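Local coordinates for protein lysine cyclodeaminase (Streptomyces pristinaespiralis, PDB 5YU3) that catalyses the cyclising deamination of L-lysine with the help of bound NAD, and also recognises L-ornithine and L-2,4-diaminobutyric acid, at residues E2-G7 / V314-A319; E63-R68 / T75-G80; T93-V98 / D113-T118. All coordinates share one frame; numbering follows the deposited sequence.

Contact 1: E2-G7 / V314-A319; sequences ETWVLG and VFLEAA
With chi1 at -175°, Trp4 places CG across from the backbone N and beside the carbonyl carbon, sending the indole out from the strand to Leu316, whose own CG, anti to the carbonyl carbon and beside N, brings CD2 over the ring. This methyl makes a CH-pi contact with the six-membered ring, 4.2 Å from Leu316 CD2 to the ring centroid and 28° off the ring normal; the nearest ring atom, Trp4 CZ3, is 3.7 Å from Leu316 CD2. One turn further on, Ala319 CB approaches the same ring obliquely, 3.6 Å from Trp4 CZ2, while the ring corner Trp4 CH2 comes to 3.4 Å from Leu316 O. The elements joined are strand 3-6, flanked in the mixed sheet of the ornithine cyclodeaminase/mu-crystallin fold by strands 108-113 and 326-328, and residues 314-319 of helix 305-321, whose axis lies at 96° to that of the strand. Two residues along from Trp4, Leu6 adds a forked contact: its CD1 lies 3.8 Å from Leu316 CD2, and its CD2 sits against Ala319 CB. No hydrogen bond links the two segments; the indole NE1 is satisfied instead by Leu324 O. With an alanine in place of Trp4, Leu316 CD2 would probably lose the ring face it lies on, a gap would open beside Ala319 CB, and Leu324 O would be left without its indole donor. Elsewhere on the helix segment, Phe315 packs on Val11 and Val14 of helix 8-18, whereas Val5 of the strand meets Val328 of the second subunit.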
# COMPACT_ATOMS: atom_id res chain seq x y z
N GLU A 2 -1.29 5.75 -20.08
CA GLU A 2 -1.53 6.73 -19.05
C GLU A 2 -2.50 6.15 -18.03
O GLU A 2 -3.29 5.25 -18.34
CB GLU A 2 -2.09 8.04 -19.62
CG GLU A 2 -1.13 8.76 -20.56
CD GLU A 2 -1.78 9.96 -21.21
OE1 GLU A 2 -2.83 9.77 -21.85
OE2 GLU A 2 -1.25 11.09 -21.08
N THR A 3 -2.44 6.68 -16.82
CA THR A 3 -3.33 6.24 -15.76
C THR A 3 -4.71 6.85 -15.96
O THR A 3 -4.84 8.05 -16.21
CB THR A 3 -2.77 6.64 -14.39
OG1 THR A 3 -1.51 5.98 -14.18
CG2 THR A 3 -3.71 6.23 -13.28
N TRP A 4 -5.74 6.02 -15.84
CA TRP A 4 -7.12 6.49 -15.87
C TRP A 4 -7.48 6.99 -14.48
O TRP A 4 -7.54 6.20 -13.53
CB TRP A 4 -8.03 5.35 -16.31
CG TRP A 4 -9.48 5.69 -16.51
CD1 TRP A 4 -10.03 6.92 -16.70
CD2 TRP A 4 -10.55 4.75 -16.56
NE1 TRP A 4 -11.40 6.80 -16.86
CE2 TRP A 4 -11.74 5.48 -16.77
CE3 TRP A 4 -10.63 3.35 -16.43
CZ2 TRP A 4 -12.99 4.86 -16.86
CZ3 TRP A 4 -11.87 2.74 -16.51
CH2 TRP A 4 -13.03 3.50 -16.73
N VAL A 5 -7.67 8.30 -14.33
CA VAL A 5 -8.02 8.89 -13.04
C VAL A 5 -9.49 9.26 -13.07
O VAL A 5 -9.92 10.02 -13.94
CB VAL A 5 -7.15 10.12 -12.71
CG1 VAL A 5 -7.61 10.74 -11.40
CG2 VAL A 5 -5.68 9.73 -12.62
N LEU A 6 -10.25 8.74 -12.12
CA LEU A 6 -11.62 9.20 -11.90
C LEU A 6 -11.59 10.28 -10.82
O LEU A 6 -11.38 9.98 -9.65
CB LEU A 6 -12.51 8.03 -11.48
CG LEU A 6 -12.72 6.90 -12.49
CD1 LEU A 6 -13.78 5.94 -11.97
CD2 LEU A 6 -13.10 7.46 -13.85
N GLY A 7 -11.81 11.53 -11.21
CA GLY A 7 -11.91 12.58 -10.22
C GLY A 7 -13.15 12.42 -9.36
O GLY A 7 -14.08 11.67 -9.69
N VAL A 314 -17.45 -2.10 -10.49
CA VAL A 314 -18.76 -1.54 -10.81
C VAL A 314 -18.63 -0.09 -11.26
O VAL A 314 -19.26 0.33 -12.24
CB VAL A 314 -19.71 -1.68 -9.61
CG1 VAL A 314 -20.99 -0.89 -9.88
CG2 VAL A 314 -20.01 -3.15 -9.36
N PHE A 315 -17.80 0.69 -10.55
CA PHE A 315 -17.57 2.08 -10.94
C PHE A 315 -16.87 2.17 -12.29
O PHE A 315 -17.22 3.02 -13.12
CB PHE A 315 -16.75 2.80 -9.87
CG PHE A 315 -17.58 3.37 -8.76
CD1 PHE A 315 -18.17 4.61 -8.90
CD2 PHE A 315 -17.79 2.65 -7.60
CE1 PHE A 315 -18.94 5.14 -7.87
CE2 PHE A 315 -18.56 3.17 -6.57
CZ PHE A 315 -19.14 4.42 -6.71
N LEU A 316 -15.85 1.34 -12.53
CA LEU A 316 -15.12 1.45 -13.79
C LEU A 316 -15.98 1.04 -14.97
O LEU A 316 -15.83 1.60 -16.07
CB LEU A 316 -13.85 0.59 -13.74
CG LEU A 316 -12.79 1.03 -12.74
CD1 LEU A 316 -11.54 0.18 -12.91
CD2 LEU A 316 -12.48 2.52 -12.87
N GLU A 317 -16.87 0.06 -14.79
CA GLU A 317 -17.80 -0.30 -15.86
C GLU A 317 -18.69 0.87 -16.23
O GLU A 317 -18.87 1.18 -17.41
CB GLU A 317 -18.64 -1.51 -15.43
CG GLU A 317 -17.87 -2.82 -15.43
CD GLU A 317 -18.69 -3.97 -14.87
OE1 GLU A 317 -19.88 -3.77 -14.59
OE2 GLU A 317 -18.13 -5.08 -14.71
N ALA A 318 -19.27 1.54 -15.22
CA ALA A 318 -20.12 2.69 -15.49
C ALA A 318 -19.32 3.85 -16.08
O ALA A 318 -19.79 4.53 -17.00
CB ALA A 318 -20.85 3.12 -14.22
N ALA A 319 -18.11 4.09 -15.55
CA ALA A 319 -17.29 5.18 -16.06
C ALA A 319 -16.82 4.91 -17.49
O ALA A 319 -16.77 5.84 -18.32
CB ALA A 319 -16.09 5.41 -15.14

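Contact 2: E63-R68 / T75-G80; sequences EWMPHR and TLKTVG. With PRO (proline), chain G.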
# COMPACT_ATOMS: atom_id res chain seq x y z
N GLU A 63 -4.28 2.32 6.70
CA GLU A 63 -4.10 0.94 6.28
C GLU A 63 -3.95 0.81 4.78
O GLU A 63 -4.42 1.65 4.00
CB GLU A 63 -5.27 0.06 6.75
CG GLU A 63 -5.38 -0.00 8.27
CD GLU A 63 -6.63 -0.72 8.75
OE1 GLU A 63 -7.74 -0.36 8.32
OE2 GLU A 63 -6.50 -1.67 9.55
N TRP A 64 -3.30 -0.29 4.38
CA TRP A 64 -3.18 -0.70 2.99
C TRP A 64 -3.83 -2.07 2.84
O TRP A 64 -3.64 -2.96 3.68
CB TRP A 64 -1.70 -0.74 2.55
CG TRP A 64 -0.78 -1.43 3.52
CD1 TRP A 64 -0.44 -2.75 3.54
CD2 TRP A 64 -0.08 -0.83 4.62
NE1 TRP A 64 0.42 -3.01 4.58
CE2 TRP A 64 0.67 -1.85 5.25
CE3 TRP A 64 -0.00 0.48 5.13
CZ2 TRP A 64 1.47 -1.61 6.37
CZ3 TRP A 64 0.81 0.71 6.25
CH2 TRP A 64 1.53 -0.33 6.85
N MET A 65 -4.61 -2.23 1.77
CA MET A 65 -5.44 -3.41 1.55
C MET A 65 -5.28 -3.88 0.11
O MET A 65 -5.98 -3.39 -0.80
CB MET A 65 -6.91 -3.11 1.87
CG MET A 65 -7.10 -2.51 3.26
SD MET A 65 -8.78 -1.97 3.65
CE MET A 65 -9.74 -3.44 3.28
N PRO A 66 -4.39 -4.83 -0.15
CA PRO A 66 -4.21 -5.37 -1.50
C PRO A 66 -5.09 -6.57 -1.80
O PRO A 66 -5.42 -7.38 -0.93
CB PRO A 66 -2.73 -5.77 -1.51
CG PRO A 66 -2.51 -6.14 0.04
CD PRO A 66 -3.25 -5.31 0.73
N HIS A 67 -5.47 -6.68 -3.08
CA HIS A 67 -6.10 -7.89 -3.58
C HIS A 67 -5.65 -8.15 -5.01
O HIS A 67 -5.78 -7.27 -5.87
CB HIS A 67 -7.63 -7.83 -3.54
CG HIS A 67 -8.28 -9.09 -4.02
ND1 HIS A 67 -8.51 -10.16 -3.18
CD2 HIS A 67 -8.69 -9.48 -5.25
CE1 HIS A 67 -9.06 -11.15 -3.87
NE2 HIS A 67 -9.17 -10.76 -5.13
N ARG A 68 -5.19 -9.36 -5.28
CA ARG A 68 -4.65 -9.71 -6.59
C ARG A 68 -5.59 -10.66 -7.31
O ARG A 68 -6.05 -11.66 -6.74
CB ARG A 68 -3.25 -10.33 -6.46
CG ARG A 68 -2.69 -10.82 -7.80
CD ARG A 68 -1.18 -11.09 -7.73
NE ARG A 68 -0.69 -11.59 -9.02
CZ ARG A 68 -0.40 -12.87 -9.27
NH1 ARG A 68 -0.53 -13.79 -8.31
NH2 ARG A 68 0.02 -13.22 -10.48
N THR A 75 -5.54 -4.76 -7.03
CA THR A 75 -6.22 -3.62 -6.43
C THR A 75 -5.52 -3.28 -5.12
O THR A 75 -5.17 -4.18 -4.35
CB THR A 75 -7.70 -3.94 -6.17
OG1 THR A 75 -8.34 -4.21 -7.41
CG2 THR A 75 -8.39 -2.76 -5.48
N LEU A 76 -5.32 -1.99 -4.87
CA LEU A 76 -4.83 -1.55 -3.56
C LEU A 76 -5.71 -0.42 -3.05
O LEU A 76 -5.80 0.64 -3.68
CB LEU A 76 -3.37 -1.09 -3.62
CG LEU A 76 -2.73 -0.80 -2.25
CD1 LEU A 76 -2.40 -2.09 -1.49
CD2 LEU A 76 -1.50 0.08 -2.36
N LYS A 77 -6.34 -0.62 -1.89
CA LYS A 77 -7.00 0.50 -1.23
C LYS A 77 -6.11 1.01 -0.10
O LYS A 77 -5.59 0.22 0.70
CB LYS A 77 -8.39 0.15 -0.70
CG LYS A 77 -9.04 1.39 -0.05
CD LYS A 77 -10.54 1.23 0.20
CE LYS A 77 -10.80 0.65 1.58
NZ LYS A 77 -12.24 0.36 1.78
N THR A 78 -5.93 2.32 -0.07
CA THR A 78 -5.25 3.01 1.01
C THR A 78 -6.30 3.84 1.72
O THR A 78 -7.03 4.60 1.07
CB THR A 78 -4.12 3.90 0.48
OG1 THR A 78 -4.59 4.63 -0.66
CG2 THR A 78 -2.92 3.06 0.06
N VAL A 79 -6.41 3.68 3.03
CA VAL A 79 -7.55 4.26 3.73
C VAL A 79 -7.17 4.58 5.16
O VAL A 79 -6.55 3.77 5.86
CB VAL A 79 -8.78 3.33 3.65
CG1 VAL A 79 -8.42 1.92 4.16
CG2 VAL A 79 -9.94 3.92 4.43
N GLY A 80 -7.53 5.79 5.60
CA GLY A 80 -7.33 6.19 6.98
C GLY A 80 -8.61 6.12 7.79
O GLY A 80 -9.71 6.32 7.27
N PRO G . -11.80 -0.94 7.88
CA PRO G . -12.04 0.06 6.72
C PRO G . -12.06 -0.69 5.35
O PRO G . -11.91 0.07 4.37
CB PRO G . -11.07 0.89 6.83
CG PRO G . -10.88 1.01 8.43
CD PRO G . -11.53 0.03 8.97
OXT PRO G . -12.25 -1.95 5.22
O HOH W 1 -7.90 -6.85 -7.96
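Lys77 NZ, at the end of a side chain that runs past Met65, is gripped by three groups: the carboxylate of the bound proline, 2.6 Å from Lys77 NZ to proline O, a salt bridge with Asp308, and Thr118 OG1. The residues belong to an antiparallel beta hairpin, strands 60-69 and 73-81, whose face bearing Glu63, Met65, Lys77 and Val79 forms one wall of the proline pocket. A bend at chi3 (90°) turns the lysine tip to the ligand and leaves Lys77 CE 3.9 Å from Met65 SD. The thioether chain is bent at chi3 as well, and its methyl end, Met65 CE, reaches 3.5 Å from the second carboxylate oxygen, proline OXT. At the ligand ring, Glu63 OE1 lies 3.4 Å from proline CG, its other oxygen OE2 being tied to Arg49, and Val79 CG1 adds apolar contact. Six backbone hydrogen bonds zip the strands through the pairs Glu63–Val79, Met65–Lys77 and His67–Thr75. Lys77 N reaches Met65 O from above the carbonyl plane, 39° out of it. Pro66, which has no N-H to give, falls in a non-hydrogen-bonded pair with Leu76, and Pro66 CB rests 3.7 Å from Leu76 CD1. The face carrying Trp64 and Thr78 meets the second subunit, where Trp64 touches its own counterpart. Near the turn, Thr75 N donates almost straight (170°) to His67 O at 2.8 Å, and a water in the plane of the His67 ring, at its edge, donates to His67 O at 3.0 Å and is bonded to Thr75 OG1 at 2.7 Å.

Contact 3: T93-V98 / D113-T118; sequences TILGTV and DGVLLT. With NAD (nicotinamide-adenine-dinucleotide), chain F.
The start of helix 115-133, where strand 108-113 turns into it, is capped by Asp113 and lies against strand 94-102 on the NAD side of the fold. The carboxylate of Asp113 takes two helix amides: Val115 N meets Asp113 OD1 at 2.9 Å from above the carboxylate plane, 50° out of it, and Leu116 N meets Asp113 OD2 at 3.0 Å on its syn side. Asp113 OD1 also receives His332 N of the second subunit. Across the contact Gly114 N gives the one hydrogen bond, 2.9 Å to Gly96 O, reached 45° out of the carbonyl plane. The close approach depends on Gly114 having no side chain, since a CB there would run into Gly96 C and Thr97 N. Gly96 N is buried with no partner in the model. Gly114 O is gripped twice by Thr118, from opposite faces of its plane, by the backbone N and by OG1, the latter at 2.6 Å from Gly114 O. The threonine's chi1 of -67° sets OG1 beside the backbone N for this bond and points CG2 at the cofactor, 3.7 Å from Thr118 CG2 to C5N of the nicotinamide. The Ile94 side chain lies roughly perpendicular to that of Thr118, with 4.0 Å between Ile94 CG2 and Thr118 CG2, and its CG1 rests near NAD O2N. At the start of the strand segment Thr93 OG1 donates to NAD O1A at 2.6 Å. Val115 CG2 packs 3.7 Å from Leu95 CD1, and Val98 CG2 lies against Gly114 CA and Leu117. Three amides converging on one buried carboxylate would probably favour its charged form; through these bonds Asp113 links His332 of the second subunit to the start of the helix that bears Thr118.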
# COMPACT_ATOMS: atom_id res chain seq x y z
N THR A 93 -14.28 10.69 8.72
CA THR A 93 -13.40 9.81 9.49
C THR A 93 -12.67 8.83 8.58
O THR A 93 -11.46 8.60 8.74
CB THR A 93 -14.22 9.07 10.54
OG1 THR A 93 -14.61 9.99 11.56
CG2 THR A 93 -13.41 7.92 11.17
N ILE A 94 -13.39 8.23 7.63
CA ILE A 94 -12.83 7.28 6.67
C ILE A 94 -12.47 8.07 5.41
O ILE A 94 -13.34 8.59 4.71
CB ILE A 94 -13.80 6.14 6.36
CG1 ILE A 94 -14.08 5.30 7.62
CG2 ILE A 94 -13.27 5.26 5.21
CD1 ILE A 94 -12.84 4.63 8.21
N LEU A 95 -11.17 8.13 5.11
CA LEU A 95 -10.66 8.88 3.97
C LEU A 95 -9.70 7.96 3.22
O LEU A 95 -8.70 7.53 3.80
CB LEU A 95 -9.95 10.15 4.46
CG LEU A 95 -9.73 11.38 3.59
CD1 LEU A 95 -10.98 11.68 2.76
CD2 LEU A 95 -9.35 12.56 4.49
N GLY A 96 -10.00 7.67 1.96
CA GLY A 96 -9.15 6.73 1.24
C GLY A 96 -9.29 6.84 -0.27
O GLY A 96 -10.09 7.62 -0.79
N THR A 97 -8.48 6.03 -0.96
CA THR A 97 -8.43 5.97 -2.41
C THR A 97 -8.18 4.53 -2.83
O THR A 97 -7.65 3.73 -2.05
CB THR A 97 -7.33 6.90 -2.96
OG1 THR A 97 -6.20 6.85 -2.10
CG2 THR A 97 -7.82 8.36 -3.02
N VAL A 98 -8.56 4.18 -4.06
CA VAL A 98 -8.43 2.82 -4.56
C VAL A 98 -7.69 2.87 -5.89
O VAL A 98 -8.10 3.61 -6.79
CB VAL A 98 -9.78 2.11 -4.73
CG1 VAL A 98 -9.58 0.59 -4.84
CG2 VAL A 98 -10.73 2.44 -3.57
N ASP A 113 -11.50 7.78 -6.05
CA ASP A 113 -11.92 7.99 -4.67
C ASP A 113 -12.27 6.67 -3.99
O ASP A 113 -12.84 5.77 -4.60
CB ASP A 113 -13.16 8.90 -4.63
CG ASP A 113 -13.82 8.93 -3.27
OD1 ASP A 113 -13.16 9.38 -2.31
OD2 ASP A 113 -15.00 8.51 -3.15
N GLY A 114 -11.97 6.59 -2.69
CA GLY A 114 -12.37 5.46 -1.88
C GLY A 114 -13.41 5.77 -0.82
O GLY A 114 -13.91 4.84 -0.16
N VAL A 115 -13.76 7.04 -0.63
CA VAL A 115 -14.71 7.41 0.43
C VAL A 115 -16.11 6.86 0.13
O VAL A 115 -16.69 6.13 0.94
CB VAL A 115 -14.75 8.94 0.62
CG1 VAL A 115 -15.85 9.32 1.62
CG2 VAL A 115 -13.41 9.46 1.10
N LEU A 116 -16.68 7.24 -1.02
CA LEU A 116 -18.01 6.75 -1.38
C LEU A 116 -18.00 5.23 -1.56
O LEU A 116 -18.87 4.53 -1.03
CB LEU A 116 -18.52 7.44 -2.65
CG LEU A 116 -19.89 6.95 -3.16
CD1 LEU A 116 -20.96 7.16 -2.10
CD2 LEU A 116 -20.26 7.66 -4.48
N LEU A 117 -17.04 4.72 -2.33
CA LEU A 117 -16.92 3.28 -2.57
C LEU A 117 -16.89 2.48 -1.27
O LEU A 117 -17.53 1.43 -1.16
CB LEU A 117 -15.67 3.01 -3.42
CG LEU A 117 -15.26 1.59 -3.80
CD1 LEU A 117 -14.45 1.60 -5.10
CD2 LEU A 117 -14.43 0.92 -2.70
N THR A 118 -16.12 2.95 -0.28
CA THR A 118 -16.03 2.22 0.99
C THR A 118 -17.40 2.17 1.67
O THR A 118 -17.85 1.11 2.12
CB THR A 118 -14.99 2.86 1.93
OG1 THR A 118 -13.67 2.71 1.37
CG2 THR A 118 -15.01 2.19 3.32
PA NAD F . -17.91 8.31 11.72
O1A NAD F . -16.91 9.10 12.51
O2A NAD F . -18.59 8.94 10.52
O5B NAD F . -19.10 7.87 12.71
C5B NAD F . -18.80 7.16 13.92
C4B NAD F . -19.86 7.57 14.93
O4B NAD F . -19.72 6.76 16.10
C3B NAD F . -19.67 9.02 15.39
O3B NAD F . -20.86 9.79 15.10
C2B NAD F . -19.44 8.90 16.89
O2B NAD F . -20.02 9.95 17.65
C1B NAD F . -20.11 7.58 17.20
N9A NAD F . -19.70 6.91 18.45
C8A NAD F . -18.48 6.86 19.03
N7A NAD F . -18.52 6.11 20.17
C5A NAD F . -19.79 5.67 20.32
C6A NAD F . -20.55 4.85 21.28
N6A NAD F . -19.94 4.31 22.36
N1A NAD F . -21.86 4.64 21.03
C2A NAD F . -22.51 5.15 19.97
N3A NAD F . -21.89 5.92 19.06
C4A NAD F . -20.56 6.20 19.18
O3 NAD F . -17.17 6.94 11.25
PN NAD F . -17.72 5.84 10.23
O1N NAD F . -19.22 5.74 10.40
O2N NAD F . -17.12 6.13 8.87
O5D NAD F . -17.01 4.50 10.77
C5D NAD F . -17.48 3.86 11.95
C4D NAD F . -16.69 2.57 12.17
O4D NAD F . -16.84 1.71 11.04
C3D NAD F . -15.20 2.83 12.30
O3D NAD F . -14.65 1.91 13.27
C2D NAD F . -14.66 2.46 10.94
O2D NAD F . -13.26 2.16 10.95
C1D NAD F . -15.54 1.27 10.63
N1N NAD F . -15.58 0.86 9.23
C2N NAD F . -15.73 -0.44 8.96
C3N NAD F . -15.78 -0.90 7.65
C7N NAD F . -15.96 -2.36 7.41
O7N NAD F . -15.78 -2.82 6.30
N7N NAD F . -16.38 -3.13 8.43
C4N NAD F . -15.70 0.01 6.59
C5N NAD F . -15.57 1.36 6.91
C6N NAD F . -15.53 1.78 8.24

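How the contacts relate
All three contacts draw on one mixed sheet and touch the second subunit. Contacts 2 and 3 lie closest, their centres about 11 Å apart, and share neighbouring strands: a probable hydrogen bond of 2.8 Å runs from Gly80 N to Leu95 O, and Thr75 CG2 packs 3.6 Å from Val98 CG1. Together they line the active site: contact 2 gives four proline-pocket residues, while contact 3 gives Thr93 and Ile94 to the NAD pocket and Thr118 to both. The Lys77 side chain is about 6 Å from NAD. Contact 1 is more remote, its centre about 15 Å from that of contact 3, yet Phe315 CZ packs 4.1 Å from Leu116 CD2. Contacts 1 and 2 do not touch, their nearest atoms being about 8 Å apart.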